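PDB 2WB7: PT26-6P, which is of unknown function but is encoded by a family of extrachromosomal mobile elements from euryarchaea and folds into domains of novel architecture. Local coordinates for residues A[40-45]-A[218-223]; A[430-435]-A[490-495]; A[401-406]-A[472-477]; A[274-277]-A[283-286]. All coordinates share one frame; numbering follows the deposited sequence.

Contact 1 of 4, residues A[40-45]-A[218-223]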
loop_
_atom_site.group_PDB
_atom_site.type_symbol
_atom_site.label_atom_id
_atom_site.label_comp_id
_atom_site.label_asym_id
_atom_site.label_seq_id
_atom_site.Cartn_x
_atom_site.Cartn_y
_atom_site.Cartn_z
ATOM N N VAL A 40 -21.738 -6.022 -2.399
ATOM C CA VAL A 40 -22.355 -6.983 -1.522
ATOM C C VAL A 40 -23.394 -6.247 -0.691
ATOM O O VAL A 40 -23.208 -5.078 -0.361
ATOM C CB VAL A 40 -21.298 -7.624 -0.605
ATOM C CG1 VAL A 40 -21.955 -8.356 0.562
ATOM C CG2 VAL A 40 -20.442 -8.571 -1.413
ATOM N N GLU A 41 -24.500 -6.904 -0.370
ATOM C CA GLU A 41 -25.457 -6.262 0.505
ATOM C C GLU A 41 -24.805 -6.090 1.868
ATOM O O GLU A 41 -24.151 -7.002 2.374
ATOM C CB GLU A 41 -26.741 -7.073 0.612
ATOM C CG GLU A 41 -27.988 -6.204 0.720
ATOM C CD GLU A 41 -29.176 -6.964 1.287
ATOM O OE1 GLU A 41 -30.338 -6.522 1.096
ATOM O OE2 GLU A 41 -28.935 -8.013 1.924
ATOM N N TYR A 42 -24.950 -4.899 2.436
ATOM C CA TYR A 42 -24.441 -4.627 3.765
ATOM C C TYR A 42 -25.577 -4.799 4.747
ATOM O O TYR A 42 -25.350 -5.025 5.929
ATOM C CB TYR A 42 -23.884 -3.206 3.860
ATOM C CG TYR A 42 -22.457 -3.053 3.371
ATOM C CD1 TYR A 42 -21.897 -3.961 2.470
ATOM C CD2 TYR A 42 -21.676 -1.988 3.791
ATOM C CE1 TYR A 42 -20.583 -3.809 2.012
ATOM C CE2 TYR A 42 -20.370 -1.829 3.338
ATOM C CZ TYR A 42 -19.832 -2.741 2.463
ATOM O OH TYR A 42 -18.547 -2.553 2.034
ATOM N N GLY A 43 -26.802 -4.680 4.247
ATOM C CA GLY A 43 -27.992 -4.944 5.050
ATOM C C GLY A 43 -29.250 -4.342 4.461
ATOM O O GLY A 43 -29.203 -3.694 3.418
ATOM N N ASN A 44 -30.378 -4.547 5.137
ATOM C CA ASN A 44 -31.673 -4.081 4.631
ATOM C C ASN A 44 -32.659 -3.646 5.716
ATOM O O ASN A 44 -32.441 -3.891 6.903
ATOM C CB ASN A 44 -32.319 -5.156 3.749
ATOM C CG ASN A 44 -32.326 -6.508 4.398
ATOM O OD1 ASN A 44 -32.867 -6.686 5.483
ATOM N ND2 ASN A 44 -31.716 -7.477 3.738
ATOM N N GLY A 45 -33.732 -2.981 5.298
ATOM C CA GLY A 45 -34.770 -2.568 6.234
ATOM C C GLY A 45 -35.578 -3.792 6.626
ATOM O O GLY A 45 -35.438 -4.857 6.010
ATOM N N TRP A 218 -18.380 -2.725 8.951
ATOM C CA TRP A 218 -16.936 -2.584 9.087
ATOM C C TRP A 218 -16.206 -3.881 8.787
ATOM O O TRP A 218 -15.015 -3.863 8.521
ATOM C CB TRP A 218 -16.555 -2.102 10.488
ATOM C CG TRP A 218 -17.094 -2.962 11.587
ATOM C CD1 TRP A 218 -18.248 -2.759 12.301
ATOM C CD2 TRP A 218 -16.506 -4.166 12.108
ATOM N NE1 TRP A 218 -18.414 -3.764 13.227
ATOM C CE2 TRP A 218 -17.359 -4.637 13.133
ATOM C CE3 TRP A 218 -15.338 -4.884 11.817
ATOM C CZ2 TRP A 218 -17.083 -5.798 13.863
ATOM C CZ3 TRP A 218 -15.066 -6.037 12.540
ATOM C CH2 TRP A 218 -15.936 -6.486 13.548
ATOM N N GLY A 219 -16.921 -4.999 8.787
ATOM C CA GLY A 219 -16.293 -6.275 8.487
ATOM C C GLY A 219 -15.867 -6.454 7.044
ATOM O O GLY A 219 -15.459 -7.544 6.636
ATOM N N HIS A 220 -15.968 -5.396 6.250
ATOM C CA HIS A 220 -15.560 -5.484 4.847
ATOM C C HIS A 220 -14.230 -4.795 4.653
ATOM O O HIS A 220 -13.697 -4.763 3.546
ATOM C CB HIS A 220 -16.609 -4.869 3.916
ATOM C CG HIS A 220 -17.924 -5.581 3.939
ATOM N ND1 HIS A 220 -19.034 -5.075 4.581
ATOM C CD2 HIS A 220 -18.305 -6.767 3.406
ATOM C CE1 HIS A 220 -20.040 -5.923 4.447
ATOM N NE2 HIS A 220 -19.624 -6.956 3.736
ATOM N N VAL A 221 -13.709 -4.239 5.744
ATOM C CA VAL A 221 -12.450 -3.515 5.734
ATOM C C VAL A 221 -11.306 -4.407 6.171
ATOM O O VAL A 221 -11.419 -5.131 7.156
ATOM C CB VAL A 221 -12.511 -2.325 6.683
ATOM C CG1 VAL A 221 -11.247 -1.546 6.606
ATOM C CG2 VAL A 221 -13.689 -1.444 6.329
ATOM N N THR A 222 -10.203 -4.360 5.436
ATOM C CA THR A 222 -9.007 -5.060 5.856
ATOM C C THR A 222 -7.865 -4.081 6.040
ATOM O O THR A 222 -7.725 -3.118 5.283
ATOM C CB THR A 222 -8.579 -6.131 4.853
ATOM O OG1 THR A 222 -7.422 -6.821 5.350
ATOM C CG2 THR A 222 -8.260 -5.501 3.502
ATOM N N GLY A 223 -7.056 -4.343 7.064
ATOM C CA GLY A 223 -5.859 -3.561 7.349
ATOM C C GLY A 223 -4.628 -4.177 6.711
ATOM O O GLY A 223 -3.763 -3.457 6.229
#
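V40 opens the contact from strand 39-44. Its CG1 lies 4.2 Å from NE2 of H220, a loose van der Waals touch of a methyl on a ring nitrogen, made obliquely; the branch that its torsion (chi1 165°) sets anti to the backbone N is the one that reaches the imidazole. Two residues on, Y42 carries most of the contact. Its phenol ring and the imidazole of H220 form an offset stack: the centroids are 4.0 Å apart and the planes differ by 7°, so the rings are close to parallel. H220 ND1 sits 3.2 Å above the phenol plane, displaced toward the rim, and approaches Y42 CZ to 3.3 Å. Y42 OH lies 3.6 Å from H220 CB, while Y42 CD1 and CE1 lie against H220 CE1. The two side chains arrive from opposite directions, and no hydrogen bond joins the segments. Hydrogen bonds from Y42 OH to P58 O and from H220 ND1 to A217 O hold the polar ends of the stacked rings instead. A leucine in place of Y42 would probably leave the imidazole without its flat partner and the P58 carbonyl without its hydroxyl mate. Y42 and G43 together face I55, the backbone signature of a classic beta bulge in the antiparallel pairing of strands 39-44 and 52-62. H220 ends a 3-10 segment that leads into strand 221-222, which runs parallel to 52-62. The stack thus joins strand 39-44 to the 3-10 turn just before strand 221-222; both strands pair with 52-62 in one mixed sheet.

Contact 2 of 4, residues A[430-435]-A[490-495]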
loop_
_atom_site.group_PDB
_atom_site.type_symbol
_atom_site.label_atom_id
_atom_site.label_comp_id
_atom_site.label_asym_id
_atom_site.label_seq_id
_atom_site.Cartn_x
_atom_site.Cartn_y
_atom_site.Cartn_z
ATOM N N GLU A 430 31.573 -10.318 15.833
ATOM C CA GLU A 430 31.669 -10.843 17.196
ATOM C C GLU A 430 31.434 -9.732 18.200
ATOM O O GLU A 430 30.980 -9.980 19.305
ATOM C CB GLU A 430 33.036 -11.475 17.458
ATOM C CG GLU A 430 33.349 -12.729 16.645
ATOM C CD GLU A 430 32.683 -13.997 17.189
ATOM O OE1 GLU A 430 31.711 -13.892 17.969
ATOM O OE2 GLU A 430 33.123 -15.111 16.821
ATOM N N GLN A 431 31.750 -8.503 17.818
ATOM C CA GLN A 431 31.550 -7.367 18.707
ATOM C C GLN A 431 30.083 -7.001 18.769
ATOM O O GLN A 431 29.567 -6.598 19.812
ATOM C CB GLN A 431 32.381 -6.178 18.250
ATOM C CG GLN A 431 33.820 -6.275 18.729
ATOM C CD GLN A 431 34.758 -5.263 18.071
ATOM O OE1 GLN A 431 35.947 -5.195 18.411
ATOM N NE2 GLN A 431 34.229 -4.469 17.133
ATOM N N LEU A 432 29.411 -7.147 17.641
ATOM C CA LEU A 432 27.991 -6.909 17.586
ATOM C C LEU A 432 27.260 -7.966 18.381
ATOM O O LEU A 432 26.319 -7.650 19.093
ATOM C CB LEU A 432 27.501 -6.952 16.149
ATOM C CG LEU A 432 27.808 -5.735 15.295
ATOM C CD1 LEU A 432 27.224 -5.990 13.916
ATOM C CD2 LEU A 432 27.262 -4.449 15.898
ATOM N N LEU A 433 27.681 -9.222 18.238
ATOM C CA LEU A 433 27.074 -10.299 18.986
ATOM C C LEU A 433 27.174 -9.970 20.460
ATOM O O LEU A 433 26.286 -10.276 21.243
ATOM C CB LEU A 433 27.785 -11.614 18.718
ATOM C CG LEU A 433 27.121 -12.841 19.353
ATOM C CD1 LEU A 433 25.637 -12.855 19.077
ATOM C CD2 LEU A 433 27.748 -14.125 18.827
ATOM N N ALA A 434 28.265 -9.333 20.840
ATOM C CA ALA A 434 28.499 -9.039 22.228
ATOM C C ALA A 434 27.456 -8.047 22.716
ATOM O O ALA A 434 26.719 -8.341 23.659
ATOM C CB ALA A 434 29.897 -8.490 22.418
ATOM N N LYS A 435 27.402 -6.877 22.075
ATOM C CA LYS A 435 26.443 -5.854 22.441
ATOM C C LYS A 435 25.030 -6.409 22.405
ATOM O O LYS A 435 24.228 -6.134 23.297
ATOM C CB LYS A 435 26.536 -4.659 21.507
ATOM C CG LYS A 435 27.915 -4.056 21.425
ATOM C CD LYS A 435 27.861 -2.600 20.951
ATOM C CE LYS A 435 29.263 -2.077 20.591
ATOM N NZ LYS A 435 29.283 -0.574 20.497
ATOM N N TYR A 490 24.877 -8.034 4.948
ATOM C CA TYR A 490 23.497 -7.676 5.249
ATOM C C TYR A 490 23.247 -7.871 6.734
ATOM O O TYR A 490 22.762 -6.961 7.405
ATOM C CB TYR A 490 22.507 -8.530 4.446
ATOM C CG TYR A 490 22.312 -8.112 3.002
ATOM C CD1 TYR A 490 22.012 -6.799 2.670
ATOM C CD2 TYR A 490 22.415 -9.043 1.966
ATOM C CE1 TYR A 490 21.825 -6.404 1.334
ATOM C CE2 TYR A 490 22.217 -8.669 0.634
ATOM C CZ TYR A 490 21.924 -7.346 0.330
ATOM O OH TYR A 490 21.740 -6.987 -0.981
ATOM N N TYR A 491 23.579 -9.065 7.234
ATOM C CA TYR A 491 23.352 -9.423 8.642
ATOM C C TYR A 491 23.932 -8.393 9.587
ATOM O O TYR A 491 23.335 -8.047 10.608
ATOM C CB TYR A 491 23.921 -10.804 8.965
ATOM C CG TYR A 491 22.930 -11.918 8.716
ATOM C CD1 TYR A 491 23.282 -13.022 7.980
ATOM C CD2 TYR A 491 21.628 -11.841 9.208
ATOM C CE1 TYR A 491 22.394 -14.030 7.745
ATOM C CE2 TYR A 491 20.722 -12.843 8.979
ATOM C CZ TYR A 491 21.116 -13.941 8.244
ATOM O OH TYR A 491 20.229 -14.954 7.987
ATOM N N VAL A 492 25.089 -7.874 9.212
ATOM C CA VAL A 492 25.775 -6.898 10.027
ATOM C C VAL A 492 25.029 -5.571 10.008
ATOM O O VAL A 492 24.848 -4.925 11.061
ATOM C CB VAL A 492 27.203 -6.685 9.536
ATOM C CG1 VAL A 492 27.677 -5.294 9.925
ATOM C CG2 VAL A 492 28.132 -7.806 10.077
ATOM N N ASN A 493 24.595 -5.152 8.816
ATOM C CA ASN A 493 23.672 -4.035 8.721
ATOM C C ASN A 493 22.444 -4.270 9.604
ATOM O O ASN A 493 22.031 -3.384 10.354
ATOM C CB ASN A 493 23.254 -3.797 7.275
ATOM C CG ASN A 493 24.277 -2.987 6.497
ATOM O OD1 ASN A 493 24.255 -1.754 6.507
ATOM N ND2 ASN A 493 25.176 -3.674 5.814
ATOM N N ALA A 494 21.883 -5.474 9.530
ATOM C CA ALA A 494 20.670 -5.785 10.280
ATOM C C ALA A 494 20.880 -5.658 11.809
ATOM O O ALA A 494 20.124 -4.952 12.513
ATOM C CB ALA A 494 20.152 -7.164 9.912
ATOM N N ALA A 495 21.914 -6.327 12.316
ATOM C CA ALA A 495 22.218 -6.247 13.734
ATOM C C ALA A 495 22.389 -4.800 14.180
ATOM O O ALA A 495 21.841 -4.388 15.189
ATOM C CB ALA A 495 23.457 -7.060 14.048
#
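L432 meets V492 and A495 through a single methyl, CD1. This carbon lies 3.9 Å from A495 CB and 4.1 Å from V492 CG1, and it also comes within 3.9 Å of the carbonyl O of V492. CG of L432 is anti to the carbonyl carbon (chi1 -76°), and the next torsion is fully extended, which carries CD1 outward to the opposing helix. On the other side V492 offers the methyl anti to its backbone N, and A495, whose CB points toward L432, adds only one small carbon. The CA atoms of L432 and A495 are 7.0 Å apart, a close approach consistent with the small alanine side chain. The contact is thus apolar helix-to-helix packing, without hydrogen bonds across it, inside the all-helical part of the chain, where 408-438 and 471-499 lie side by side in a bundle. Beyond this first shell L499, one turn further along 471-499, continues the apolar surface under L432. Helix 442-465 touches both partners, receiving L433 from one and Y491 and A494 from the other. On its far side helix 471-499 rests on helix 503-523, with the ring of Y490 edge-to-face with Y516. Y490 OH is bonded to the carbonyl of S237, and N493 OD1 accepts from the backbone N of S385, tying the same helix to neighbouring loops.

Contact 3 of 4, residues A[401-406]-A[472-477]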
loop_
_atom_site.group_PDB
_atom_site.type_symbol
_atom_site.label_atom_id
_atom_site.label_comp_id
_atom_site.label_asym_id
_atom_site.label_seq_id
_atom_site.Cartn_x
_atom_site.Cartn_y
_atom_site.Cartn_z
ATOM N N ASP A 401 41.911 -15.149 -13.626
ATOM C CA ASP A 401 42.971 -15.092 -14.613
ATOM C C ASP A 401 44.135 -15.939 -14.159
ATOM O O ASP A 401 44.716 -16.688 -14.935
ATOM C CB ASP A 401 43.386 -13.650 -14.866
ATOM C CG ASP A 401 42.334 -12.895 -15.669
ATOM O OD1 ASP A 401 41.551 -13.569 -16.381
ATOM O OD2 ASP A 401 42.269 -11.642 -15.589
ATOM N N LEU A 402 44.459 -15.835 -12.883
ATOM C CA LEU A 402 45.433 -16.721 -12.300
ATOM C C LEU A 402 45.055 -18.175 -12.589
ATOM O O LEU A 402 45.887 -18.963 -13.018
ATOM C CB LEU A 402 45.536 -16.479 -10.801
ATOM C CG LEU A 402 46.010 -15.080 -10.427
ATOM C CD1 LEU A 402 46.099 -14.929 -8.917
ATOM C CD2 LEU A 402 47.355 -14.852 -11.061
ATOM N N TYR A 403 43.799 -18.538 -12.370
ATOM C CA TYR A 403 43.416 -19.922 -12.599
ATOM C C TYR A 403 43.838 -20.347 -14.004
ATOM O O TYR A 403 44.472 -21.386 -14.174
ATOM C CB TYR A 403 41.916 -20.151 -12.386
ATOM C CG TYR A 403 41.482 -21.590 -12.626
ATOM C CD1 TYR A 403 41.486 -22.522 -11.584
ATOM C CD2 TYR A 403 41.071 -22.021 -13.891
ATOM C CE1 TYR A 403 41.089 -23.839 -11.787
ATOM C CE2 TYR A 403 40.678 -23.342 -14.104
ATOM C CZ TYR A 403 40.693 -24.244 -13.048
ATOM O OH TYR A 403 40.295 -25.551 -13.247
ATOM N N LYS A 404 43.488 -19.549 -15.010
ATOM C CA LYS A 404 43.855 -19.881 -16.393
ATOM C C LYS A 404 45.368 -19.961 -16.622
ATOM O O LYS A 404 45.846 -20.862 -17.299
ATOM C CB LYS A 404 43.252 -18.876 -17.360
ATOM C CG LYS A 404 41.763 -18.926 -17.409
ATOM C CD LYS A 404 41.264 -17.684 -18.096
ATOM C CE LYS A 404 39.784 -17.710 -18.300
ATOM N NZ LYS A 404 39.362 -16.409 -18.899
ATOM N N LYS A 405 46.109 -19.008 -16.066
ATOM C CA LYS A 405 47.552 -19.016 -16.139
ATOM C C LYS A 405 48.112 -20.154 -15.305
ATOM O O LYS A 405 49.320 -20.321 -15.225
ATOM C CB LYS A 405 48.102 -17.700 -15.597
ATOM C CG LYS A 405 47.726 -16.462 -16.419
ATOM C CD LYS A 405 48.249 -15.165 -15.777
ATOM C CE LYS A 405 49.721 -15.285 -15.334
ATOM N NZ LYS A 405 50.723 -15.521 -16.441
ATOM N N LYS A 406 47.239 -20.912 -14.648
ATOM C CA LYS A 406 47.658 -22.057 -13.837
ATOM C C LYS A 406 48.530 -21.685 -12.647
ATOM O O LYS A 406 49.249 -22.528 -12.121
ATOM C CB LYS A 406 48.445 -23.036 -14.694
ATOM C CG LYS A 406 47.703 -23.557 -15.881
ATOM C CD LYS A 406 47.169 -24.949 -15.597
ATOM C CE LYS A 406 46.927 -25.705 -16.885
ATOM N NZ LYS A 406 48.204 -25.855 -17.650
ATOM N N GLN A 472 34.471 -24.729 -13.704
ATOM C CA GLN A 472 33.184 -24.279 -13.199
ATOM C C GLN A 472 33.163 -24.386 -11.687
ATOM O O GLN A 472 32.572 -23.566 -10.990
ATOM C CB GLN A 472 32.050 -25.088 -13.794
ATOM C CG GLN A 472 30.686 -24.513 -13.438
ATOM C CD GLN A 472 30.455 -23.106 -14.017
ATOM O OE1 GLN A 472 30.358 -22.923 -15.225
ATOM N NE2 GLN A 472 30.374 -22.117 -13.146
HETATM N N MSE A 473 33.833 -25.401 -11.174
HETATM C CA MSE A 473 33.834 -25.620 -9.751
HETATM C C MSE A 473 34.618 -24.499 -9.055
HETATM O O MSE A 473 34.341 -24.119 -7.918
HETATM C CB MSE A 473 34.422 -26.995 -9.447
HETATM C CG MSE A 473 33.761 -27.660 -8.254
HETATM SE SE MSE A 473 31.841 -27.856 -8.572
HETATM C CE MSE A 473 31.187 -27.045 -6.936
ATOM N N PHE A 474 35.606 -23.962 -9.746
ATOM C CA PHE A 474 36.400 -22.890 -9.184
ATOM C C PHE A 474 35.533 -21.630 -9.186
ATOM O O PHE A 474 35.445 -20.911 -8.188
ATOM C CB PHE A 474 37.672 -22.717 -10.014
ATOM C CG PHE A 474 38.516 -21.546 -9.614
ATOM C CD1 PHE A 474 39.240 -21.567 -8.451
ATOM C CD2 PHE A 474 38.609 -20.430 -10.433
ATOM C CE1 PHE A 474 40.035 -20.486 -8.098
ATOM C CE2 PHE A 474 39.398 -19.362 -10.092
ATOM C CZ PHE A 474 40.107 -19.383 -8.922
ATOM N N LEU A 475 34.888 -21.367 -10.318
ATOM C CA LEU A 475 33.917 -20.291 -10.407
ATOM C C LEU A 475 32.851 -20.435 -9.325
ATOM O O LEU A 475 32.600 -19.491 -8.567
ATOM C CB LEU A 475 33.263 -20.260 -11.788
ATOM C CG LEU A 475 34.141 -19.769 -12.943
ATOM C CD1 LEU A 475 33.290 -19.568 -14.199
ATOM C CD2 LEU A 475 34.910 -18.490 -12.572
ATOM N N ASN A 476 32.249 -21.625 -9.234
ATOM C CA ASN A 476 31.147 -21.824 -8.304
ATOM C C ASN A 476 31.495 -21.504 -6.866
ATOM O O ASN A 476 30.715 -20.870 -6.164
ATOM C CB ASN A 476 30.591 -23.225 -8.407
ATOM C CG ASN A 476 29.745 -23.416 -9.635
ATOM O OD1 ASN A 476 29.391 -22.455 -10.311
ATOM N ND2 ASN A 476 29.432 -24.662 -9.950
ATOM N N TYR A 477 32.670 -21.930 -6.428
ATOM C CA TYR A 477 33.075 -21.657 -5.065
ATOM C C TYR A 477 33.388 -20.176 -4.830
ATOM O O TYR A 477 33.097 -19.637 -3.751
ATOM C CB TYR A 477 34.278 -22.512 -4.678
ATOM C CG TYR A 477 33.922 -23.858 -4.082
ATOM C CD1 TYR A 477 33.270 -23.941 -2.854
ATOM C CD2 TYR A 477 34.262 -25.048 -4.728
ATOM C CE1 TYR A 477 32.953 -25.160 -2.288
ATOM C CE2 TYR A 477 33.956 -26.273 -4.167
ATOM C CZ TYR A 477 33.306 -26.323 -2.943
ATOM O OH TYR A 477 32.985 -27.535 -2.374
#
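Y403 and F474 form the aromatic contact between helix 393-404 and helix 471-499 of the helical domain. The interaction is an offset stack: the ring centroids are 4.7 Å apart and the planes are turned by 20°. Y403 CD1 lies over one face of the F474 ring, 3.6 Å above its plane and toward the rim. First torsions that place CG anti to the backbone N (chi1 180° for Y403 and 174° for F474) carry each ring off its helix toward the other, and the side chains slide past each other in opposite directions. Apolar packing extends the stack at both ends: Y403 CB lies 3.5 Å from F474 CE2, while F474 CB lies 4.0 Å from Y403 CE1. An alanine at F474 would probably open a gap beside Y403 and deprive its ring of the stacking surface. Around the pair, Y403 also touches R408 and I411 of helix 408-438. Among the polar interactions, M473 N is bonded to D470 OD2 near the start of helix 471-499. Further round this helix, Q472 NE2 donates to N476 OD1 at 3.0 Å, arriving from above the carbonyl plane of N476.

Contact 4 of 4, residues A[274-277]-A[283-286]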
loop_
_atom_site.group_PDB
_atom_site.type_symbol
_atom_site.label_atom_id
_atom_site.label_comp_id
_atom_site.label_asym_id
_atom_site.label_seq_id
_atom_site.Cartn_x
_atom_site.Cartn_y
_atom_site.Cartn_z
ATOM N N PRO A 274 18.488 0.785 -7.493
ATOM C CA PRO A 274 18.548 -0.456 -6.693
ATOM C C PRO A 274 19.628 -0.487 -5.573
ATOM O O PRO A 274 19.741 -1.484 -4.845
ATOM C CB PRO A 274 18.831 -1.541 -7.751
ATOM C CG PRO A 274 19.104 -0.778 -9.087
ATOM C CD PRO A 274 19.209 0.670 -8.772
ATOM N N VAL A 275 20.414 0.585 -5.454
ATOM C CA VAL A 275 21.489 0.655 -4.464
ATOM C C VAL A 275 21.326 1.874 -3.580
ATOM O O VAL A 275 21.123 2.984 -4.077
ATOM C CB VAL A 275 22.843 0.809 -5.127
ATOM C CG1 VAL A 275 23.891 0.262 -4.237
ATOM C CG2 VAL A 275 22.858 0.074 -6.408
ATOM N N HIS A 276 21.435 1.667 -2.268
ATOM C CA HIS A 276 21.245 2.733 -1.285
ATOM C C HIS A 276 22.306 2.611 -0.217
ATOM O O HIS A 276 22.247 1.723 0.622
ATOM C CB HIS A 276 19.858 2.613 -0.655
ATOM C CG HIS A 276 18.748 2.604 -1.662
ATOM N ND1 HIS A 276 18.159 3.760 -2.130
ATOM C CD2 HIS A 276 18.131 1.583 -2.307
ATOM C CE1 HIS A 276 17.219 3.451 -3.006
ATOM N NE2 HIS A 276 17.181 2.137 -3.131
ATOM N N VAL A 277 23.297 3.492 -0.265
ATOM C CA VAL A 277 24.426 3.417 0.656
ATOM C C VAL A 277 24.627 4.771 1.289
ATOM O O VAL A 277 24.362 5.787 0.654
ATOM C CB VAL A 277 25.732 3.036 -0.075
ATOM C CG1 VAL A 277 26.806 2.700 0.931
ATOM C CG2 VAL A 277 25.501 1.868 -1.026
HETATM N N MSE A 283 17.950 7.715 -6.808
HETATM C CA MSE A 283 16.802 8.348 -7.474
HETATM C C MSE A 283 15.492 7.656 -7.103
HETATM O O MSE A 283 15.414 6.420 -7.082
HETATM C CB MSE A 283 16.927 8.222 -8.995
HETATM C CG MSE A 283 18.251 8.609 -9.624
HETATM SE SE MSE A 283 18.352 10.500 -9.809
HETATM C CE MSE A 283 18.795 10.844 -7.997
ATOM N N TYR A 284 14.450 8.436 -6.858
ATOM C CA TYR A 284 13.113 7.877 -6.689
ATOM C C TYR A 284 12.196 8.478 -7.716
ATOM O O TYR A 284 12.399 9.600 -8.147
ATOM C CB TYR A 284 12.545 8.174 -5.299
ATOM C CG TYR A 284 13.255 7.460 -4.163
ATOM C CD1 TYR A 284 12.678 6.361 -3.542
ATOM C CD2 TYR A 284 14.505 7.901 -3.710
ATOM C CE1 TYR A 284 13.323 5.715 -2.515
ATOM C CE2 TYR A 284 15.165 7.256 -2.675
ATOM C CZ TYR A 284 14.579 6.167 -2.089
ATOM O OH TYR A 284 15.229 5.531 -1.059
ATOM N N LYS A 285 11.172 7.728 -8.083
ATOM C CA LYS A 285 10.167 8.189 -9.024
ATOM C C LYS A 285 8.845 7.582 -8.535
ATOM O O LYS A 285 8.714 6.353 -8.427
ATOM C CB LYS A 285 10.523 7.674 -10.421
ATOM C CG LYS A 285 10.295 8.646 -11.573
ATOM C CD LYS A 285 10.685 7.991 -12.918
ATOM C CE LYS A 285 10.886 9.017 -14.031
ATOM N NZ LYS A 285 9.599 9.449 -14.696
ATOM N N PHE A 286 7.877 8.427 -8.207
ATOM C CA PHE A 286 6.611 7.928 -7.696
ATOM C C PHE A 286 5.463 8.146 -8.673
ATOM O O PHE A 286 5.309 9.225 -9.235
ATOM C CB PHE A 286 6.262 8.603 -6.378
ATOM C CG PHE A 286 7.290 8.423 -5.307
ATOM C CD1 PHE A 286 8.326 9.342 -5.153
ATOM C CD2 PHE A 286 7.202 7.360 -4.419
ATOM C CE1 PHE A 286 9.276 9.192 -4.141
ATOM C CE2 PHE A 286 8.148 7.198 -3.396
ATOM C CZ PHE A 286 9.185 8.118 -3.257
#
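H276 and Y284 meet as an aromatic pair whose planes are inclined at 41°, with centroids 5.8 Å apart, too oblique for either a stack or an edge-to-face arrangement. The side chains approach from opposite directions, so that the meeting is between the outer part of the imidazole and the hydroxyl end of the phenol. H276 CE1 is 3.5 Å from Y284 OH and 3.9 Å from Y284 CZ. Each side chain has CG anti to its carbonyl carbon and beside the backbone N (chi1 -55° for H276, -68° for Y284), which turns the imidazole and the phenol toward each other.

The polar contacts pass through a third residue. H276 ND1 and Y284 OH are 3.6 Å apart and not hydrogen-bonded to each other. Y344 OH bonds instead to both H276 ND1 and Y284 OH, so one hydroxyl links the polar ends of the two buried side chains.

Backbone bonds and packing set the surroundings. H276 pairs with L384 through the main chain, and its N also donates to S237 OG. Y284 pairs with L340 and packs on A272, A342 and I381. Strand 281-290 thus lies between 266-272 and 336-343 in an antiparallel sheet, and the contact joins the loop that follows 266-272 back to this strand within the second immunoglobulin-like domain.

How the contacts relate
Along the chain, contact 1 closes before contact 4 opens, and contact 4 closes before contacts 2 and 3, whose segments alternate. Contact 1 belongs to a mixed sheet and lies on the opposite side of the chain's centre from the other three, with its centre 64 Å from that of contact 3. Contact 4 lies in the second immunoglobulin-like domain. Contacts 2 and 3 share helix 471-499 in the helical domain; their centres are 32 Å apart, and their partner helices, 408-438 and 393-404, are consecutive. One long helix thus packs against two successive ones. Contacts 2 and 4 come within about 7 Å at their nearest atoms, and S237 bonds to residues of both, linking the loop of contact 4 to the helical domain.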